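Local coordinates for protein telomerase reverse transcriptase (Candida albicans SC5314, PDB 6ZDQ) that probably acts as the catalytic reverse transcriptase of telomerase, extending chromosome ends by copying a template carried within its RNA subunit, at residues V216-K221 with L448-R453; P348-K353 with S430-V435. One frame throughout, in Å; residues are numbered along the deposited sequence.

Contact 1. Residues V216-K221 with L448-R453; sequences VKMPSK and LYKRKR
V216 and K450 face each other as an antiparallel hydrogen-bonded pair: the amide N of V216 donates to O of K450 at 2.6 Å, and N of K450 returns a bond to O of V216 at 2.8 Å. One step on, K217 and Y449 form a non-hydrogen-bonded pair with CA atoms 4.4 Å apart. Beyond these two paired residues, M218 N donates to L448 O at 2.8 Å.

The more deeply buried side-chain packing joins M218 to K450, which lose 77 and 67 Å² of surface to the opposite segment. There the M218 chain, bent at chi2 (-77°), lays its sulfur along the K450 aliphatic stem, M218 SD to K450 CD 3.6 Å. Strand 215-217 is one edge strand of a mixed sheet, paired with strand 446-451; the sheet is consistent with the fingers of a reverse transcriptase. K450 and the buried L448 both pack on V436 of the next strand.

On the face of K217 and Y449 less is buried, 49 and 59 Å². The K217 stem crosses the Y449 ring obliquely, K217 CB to Y449 CE2 3.6 Å, and with CG anti to the backbone N (chi1 -166°) the extended chain runs outward into the exposed part, its NZ making a weak bond to H447 ND1. A separate exposed edge lies beyond the V216-K450 pair, where V216 CG2 meets K452 CB at 3.7 Å; the two side chains cross near a right angle and the lysine amine leads away.

Contact 2. Residues P348-K353 with S430-V435; sequences PVLMKK and SQIYDV
The Y433 ring, the flat group of this contact, reaches P348 with its hydroxyl rather than with a face. One face carries CG2 of the preceding I432, 3.6 Å above the plane and displaced toward the rim. At the far end of the ring, Y433 OH comes to 3.3 Å from N of P348, a nitrogen that has no hydrogen to give, and lies 3.5 Å from CA of P348. The approach is therefore van der Waals packing against the proline backbone, with the two side chains crossing at about a right angle.

Deeper between the segments, L350 and I432 provide the apolar link: CD2 of L350 meets CD1 of I432 at 3.6 Å, the side chains approaching on a slant. The torsions explain the reach. I432 has CG1 anti to its carbonyl carbon (chi1 -65°), and its extended chi2 then pushes CD1 out to the leucine branch. M351 SD lies farther off, 4.4 Å from the same CD1, so this methyl serves two residues of helix 348-353.

The spacing agrees with a light contact, which buries 197 Å² in total. The local axes pass 11.0 Å apart. Their directions differ by 162°, hence nearly antiparallel. The closest CA pair, M351 with I432, stands at 8.6 Å. Side chains span the distance, except where Y433 OH meets the backbone of P348. I432 and Y433 sit in a wider pi-type turn at 430-434. Q347 touches both of them, and F465 of helix 460-477 packs against both L350 and I432, tying a third helix to the pair. Both helices lie in the reverse transcriptase family region, and helix 421-434 leads directly into strand 436-440 of the mixed sheet.

Overall arrangement
Along the chain, contact 2 is nested within the loop closed by contact 1: 216-221 comes first, then 348-353, 430-435 and finally 448-453. Their centres lie 16 Å apart. The physical connection is short, because helix 421-434 of contact 2 runs into strand 436-440, which neighbours strand 446-451 of contact 1 in the sheet. The K450 stem touches this junction, with K450 CE 4.0 Å from D434 O and K450 CG 4.0 Å from V435 O. Contact 1 thus forms one sheet edge, while contact 2 joins two helices beside it. Their nearest atoms stand about 33 and 30 Å from the bound RNA, consistent with packing within the fold; segments 348-353, 430-435 and 448-453 fall in the reverse transcriptase family region.

Contact 1. Residues V216-K221 with L448-R453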
loop_
_atom_site.group_PDB
_atom_site.type_symbol
_atom_site.label_atom_id
_atom_site.label_comp_id
_atom_site.label_asym_id
_atom_site.label_seq_id
_atom_site.Cartn_x
_atom_site.Cartn_y
_atom_site.Cartn_z
ATOM N N VAL A 216 -18.491 4.291 -21.450
ATOM C CA VAL A 216 -19.361 4.068 -22.599
ATOM C C VAL A 216 -19.592 2.568 -22.713
ATOM O O VAL A 216 -18.632 1.799 -22.842
ATOM C CB VAL A 216 -18.767 4.620 -23.906
ATOM C CG1 VAL A 216 -19.578 4.138 -25.098
ATOM C CG2 VAL A 216 -18.725 6.140 -23.871
ATOM N N LYS A 217 -20.854 2.150 -22.660
ATOM C CA LYS A 217 -21.174 0.730 -22.688
ATOM C C LYS A 217 -20.850 0.132 -24.053
ATOM O O LYS A 217 -21.054 0.765 -25.093
ATOM C CB LYS A 217 -22.649 0.511 -22.348
ATOM C CG LYS A 217 -23.003 -0.932 -22.026
ATOM C CD LYS A 217 -24.425 -1.050 -21.503
ATOM C CE LYS A 217 -24.747 -2.481 -21.105
ATOM N NZ LYS A 217 -26.114 -2.602 -20.526
ATOM N N MET A 218 -20.337 -1.099 -24.042
ATOM C CA MET A 218 -19.917 -1.793 -25.245
ATOM C C MET A 218 -20.855 -2.955 -25.558
ATOM O O MET A 218 -21.424 -3.566 -24.648
ATOM C CB MET A 218 -18.487 -2.331 -25.100
ATOM C CG MET A 218 -17.401 -1.267 -25.035
ATOM S SD MET A 218 -17.009 -0.546 -26.642
ATOM C CE MET A 218 -18.034 0.924 -26.634
ATOM N N PRO A 219 -21.036 -3.286 -26.836
ATOM C CA PRO A 219 -21.865 -4.442 -27.188
ATOM C C PRO A 219 -21.185 -5.748 -26.810
ATOM O O PRO A 219 -19.975 -5.814 -26.586
ATOM C CB PRO A 219 -22.024 -4.318 -28.706
ATOM C CG PRO A 219 -20.829 -3.542 -29.142
ATOM C CD PRO A 219 -20.541 -2.576 -28.027
ATOM N N SER A 220 -22.000 -6.805 -26.731
ATOM C CA SER A 220 -21.490 -8.110 -26.317
ATOM C C SER A 220 -20.422 -8.633 -27.271
ATOM O O SER A 220 -19.559 -9.418 -26.861
ATOM C CB SER A 220 -22.639 -9.112 -26.210
ATOM O OG SER A 220 -23.266 -9.308 -27.466
ATOM N N LYS A 221 -20.457 -8.214 -28.535
ATOM C CA LYS A 221 -19.492 -8.678 -29.524
ATOM C C LYS A 221 -18.159 -7.938 -29.458
ATOM O O LYS A 221 -17.306 -8.159 -30.324
ATOM C CB LYS A 221 -20.088 -8.571 -30.931
ATOM C CG LYS A 221 -20.935 -7.334 -31.169
ATOM C CD LYS A 221 -21.664 -7.433 -32.500
ATOM C CE LYS A 221 -22.640 -6.285 -32.693
ATOM N NZ LYS A 221 -23.398 -6.416 -33.968
ATOM N N LEU A 448 -19.504 -4.836 -20.283
ATOM C CA LEU A 448 -18.198 -4.323 -20.669
ATOM C C LEU A 448 -18.311 -2.856 -21.059
ATOM O O LEU A 448 -19.181 -2.482 -21.853
ATOM C CB LEU A 448 -17.624 -5.141 -21.826
ATOM C CG LEU A 448 -17.507 -6.643 -21.561
ATOM C CD1 LEU A 448 -16.993 -7.378 -22.789
ATOM C CD2 LEU A 448 -16.606 -6.902 -20.366
ATOM N N TYR A 449 -17.431 -2.028 -20.497
ATOM C CA TYR A 449 -17.445 -0.589 -20.727
ATOM C C TYR A 449 -16.085 -0.119 -21.218
ATOM O O TYR A 449 -15.053 -0.482 -20.641
ATOM C CB TYR A 449 -17.816 0.174 -19.449
ATOM C CG TYR A 449 -19.243 -0.017 -18.992
ATOM C CD1 TYR A 449 -19.598 -1.098 -18.198
ATOM C CD2 TYR A 449 -20.230 0.893 -19.342
ATOM C CE1 TYR A 449 -20.901 -1.272 -17.773
ATOM C CE2 TYR A 449 -21.536 0.726 -18.924
ATOM C CZ TYR A 449 -21.867 -0.359 -18.140
ATOM O OH TYR A 449 -23.166 -0.530 -17.719
ATOM N N LYS A 450 -16.084 0.686 -22.275
ATOM C CA LYS A 450 -14.920 1.479 -22.632
ATOM C C LYS A 450 -15.037 2.861 -21.998
ATOM O O LYS A 450 -16.102 3.271 -21.532
ATOM C CB LYS A 450 -14.772 1.586 -24.150
ATOM C CG LYS A 450 -14.053 0.410 -24.792
ATOM C CD LYS A 450 -13.681 0.705 -26.236
ATOM C CE LYS A 450 -12.911 -0.453 -26.848
ATOM N NZ LYS A 450 -12.569 -0.206 -28.273
ATOM N N ARG A 451 -13.923 3.586 -21.977
ATOM C CA ARG A 451 -13.863 4.853 -21.265
ATOM C C ARG A 451 -13.986 6.028 -22.226
ATOM O O ARG A 451 -13.371 6.043 -23.296
ATOM C CB ARG A 451 -12.570 4.973 -20.460
ATOM C CG ARG A 451 -12.778 5.707 -19.151
ATOM C CD ARG A 451 -11.638 5.488 -18.184
ATOM N NE ARG A 451 -11.957 5.983 -16.846
ATOM C CZ ARG A 451 -11.978 7.268 -16.503
ATOM N NH1 ARG A 451 -11.703 8.205 -17.399
ATOM N NH2 ARG A 451 -12.278 7.617 -15.261
ATOM N N LYS A 452 -14.792 7.008 -21.827
ATOM C CA LYS A 452 -15.009 8.237 -22.576
ATOM C C LYS A 452 -14.069 9.358 -22.143
ATOM O O LYS A 452 -14.099 10.439 -22.739
ATOM C CB LYS A 452 -16.472 8.676 -22.414
ATOM C CG LYS A 452 -16.986 9.673 -23.443
ATOM C CD LYS A 452 -18.463 9.971 -23.213
ATOM C CE LYS A 452 -18.718 10.418 -21.781
ATOM N NZ LYS A 452 -20.160 10.676 -21.532
ATOM N N ARG A 453 -13.235 9.122 -21.131
ATOM C CA ARG A 453 -12.315 10.128 -20.606
ATOM C C ARG A 453 -10.995 9.445 -20.266
ATOM O O ARG A 453 -10.708 8.336 -20.728
ATOM C CB ARG A 453 -12.915 10.866 -19.402
ATOM C CG ARG A 453 -14.003 11.859 -19.761
ATOM C CD ARG A 453 -14.063 13.000 -18.755
ATOM N NE ARG A 453 -14.557 12.579 -17.448
ATOM C CZ ARG A 453 -15.813 12.732 -17.044
ATOM N NH1 ARG A 453 -16.706 13.294 -17.849
ATOM N NH2 ARG A 453 -16.178 12.328 -15.836
#

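Contact 2. Residues P348-K353 with S430-V435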
loop_
_atom_site.group_PDB
_atom_site.type_symbol
_atom_site.label_atom_id
_atom_site.label_comp_id
_atom_site.label_asym_id
_atom_site.label_seq_id
_atom_site.Cartn_x
_atom_site.Cartn_y
_atom_site.Cartn_z
ATOM N N PRO A 348 -6.828 12.937 -25.979
ATOM C CA PRO A 348 -6.049 13.358 -27.158
ATOM C C PRO A 348 -4.846 14.219 -26.818
ATOM O O PRO A 348 -3.798 14.085 -27.464
ATOM C CB PRO A 348 -7.080 14.121 -28.001
ATOM C CG PRO A 348 -8.077 14.607 -27.019
ATOM C CD PRO A 348 -8.184 13.516 -25.998
ATOM N N VAL A 349 -4.962 15.104 -25.826
ATOM C CA VAL A 349 -3.826 15.939 -25.445
ATOM C C VAL A 349 -2.723 15.087 -24.833
ATOM O O VAL A 349 -1.532 15.341 -25.047
ATOM C CB VAL A 349 -4.278 17.058 -24.490
ATOM C CG1 VAL A 349 -3.094 17.921 -24.084
ATOM C CG2 VAL A 349 -5.358 17.904 -25.143
ATOM N N LEU A 350 -3.098 14.066 -24.059
ATOM C CA LEU A 350 -2.107 13.132 -23.536
ATOM C C LEU A 350 -1.358 12.438 -24.665
ATOM O O LEU A 350 -0.143 12.222 -24.575
ATOM C CB LEU A 350 -2.782 12.103 -22.630
ATOM C CG LEU A 350 -1.898 10.972 -22.103
ATOM C CD1 LEU A 350 -0.777 11.526 -21.240
ATOM C CD2 LEU A 350 -2.724 9.959 -21.330
ATOM N N MET A 351 -2.066 12.084 -25.740
ATOM C CA MET A 351 -1.437 11.375 -26.849
ATOM C C MET A 351 -0.386 12.239 -27.540
ATOM O O MET A 351 0.715 11.765 -27.846
ATOM C CB MET A 351 -2.499 10.913 -27.847
ATOM C CG MET A 351 -1.983 9.909 -28.865
ATOM S SD MET A 351 -1.371 8.398 -28.092
ATOM C CE MET A 351 -0.666 7.555 -29.507
ATOM N N LYS A 352 -0.703 13.514 -27.792
ATOM C CA LYS A 352 0.243 14.374 -28.500
ATOM C C LYS A 352 1.468 14.679 -27.643
ATOM O O LYS A 352 2.582 14.793 -28.167
ATOM C CB LYS A 352 -0.441 15.666 -28.960
ATOM C CG LYS A 352 -0.688 16.695 -27.867
ATOM C CD LYS A 352 -1.106 18.038 -28.449
ATOM C CE LYS A 352 -1.321 19.069 -27.351
ATOM N NZ LYS A 352 -1.765 20.386 -27.884
ATOM N N LYS A 353 1.285 14.811 -26.326
ATOM C CA LYS A 353 2.427 15.043 -25.447
ATOM C C LYS A 353 3.345 13.829 -25.396
ATOM O O LYS A 353 4.558 13.979 -25.213
ATOM C CB LYS A 353 1.951 15.414 -24.043
ATOM C CG LYS A 353 1.187 16.726 -23.980
ATOM C CD LYS A 353 2.017 17.872 -24.529
ATOM C CE LYS A 353 1.233 19.174 -24.512
ATOM N NZ LYS A 353 2.009 20.307 -25.084
ATOM N N SER A 430 -3.201 2.088 -26.842
ATOM C CA SER A 430 -3.964 0.910 -26.441
ATOM C C SER A 430 -4.295 0.953 -24.954
ATOM O O SER A 430 -5.420 0.638 -24.550
ATOM C CB SER A 430 -3.187 -0.361 -26.785
ATOM O OG SER A 430 -3.877 -1.518 -26.348
ATOM N N GLN A 431 -3.322 1.338 -24.125
ATOM C CA GLN A 431 -3.541 1.488 -22.691
ATOM C C GLN A 431 -4.404 2.695 -22.348
ATOM O O GLN A 431 -4.852 2.806 -21.202
ATOM C CB GLN A 431 -2.199 1.590 -21.961
ATOM C CG GLN A 431 -1.347 0.331 -22.038
ATOM C CD GLN A 431 -1.908 -0.804 -21.206
ATOM O OE1 GLN A 431 -2.187 -0.640 -20.019
ATOM N NE2 GLN A 431 -2.078 -1.966 -21.827
ATOM N N ILE A 432 -4.620 3.611 -23.292
ATOM C CA ILE A 432 -5.422 4.805 -23.043
ATOM C C ILE A 432 -6.867 4.569 -23.464
ATOM O O ILE A 432 -7.795 4.738 -22.663
ATOM C CB ILE A 432 -4.831 6.025 -23.772
ATOM C CG1 ILE A 432 -3.460 6.381 -23.195
ATOM C CG2 ILE A 432 -5.777 7.211 -23.681
ATOM C CD1 ILE A 432 -2.728 7.447 -23.978
ATOM N N TYR A 433 -7.067 4.176 -24.722
ATOM C CA TYR A 433 -8.401 4.074 -25.307
ATOM C C TYR A 433 -8.980 2.664 -25.206
ATOM O O TYR A 433 -10.069 2.471 -24.656
ATOM C CB TYR A 433 -8.360 4.532 -26.770
ATOM C CG TYR A 433 -7.953 5.977 -26.955
ATOM C CD1 TYR A 433 -8.901 6.992 -26.941
ATOM C CD2 TYR A 433 -6.623 6.327 -27.149
ATOM C CE1 TYR A 433 -8.538 8.315 -27.112
ATOM C CE2 TYR A 433 -6.249 7.650 -27.321
ATOM C CZ TYR A 433 -7.210 8.639 -27.302
ATOM O OH TYR A 433 -6.846 9.955 -27.472
ATOM N N ASP A 434 -8.258 1.672 -25.729
ATOM C CA ASP A 434 -8.795 0.328 -25.921
ATOM C C ASP A 434 -9.086 -0.412 -24.621
ATOM O O ASP A 434 -9.708 -1.479 -24.673
ATOM C CB ASP A 434 -7.832 -0.500 -26.773
ATOM C CG ASP A 434 -7.684 0.044 -28.178
ATOM O OD1 ASP A 434 -7.097 1.133 -28.335
ATOM O OD2 ASP A 434 -8.161 -0.616 -29.127
ATOM N N VAL A 435 -8.647 0.102 -23.470
ATOM C CA VAL A 435 -8.862 -0.602 -22.209
ATOM C C VAL A 435 -10.352 -0.716 -21.925
ATOM O O VAL A 435 -11.104 0.260 -22.043
ATOM C CB VAL A 435 -8.124 0.110 -21.066
ATOM C CG1 VAL A 435 -8.398 -0.589 -19.745
ATOM C CG2 VAL A 435 -6.635 0.143 -21.348
#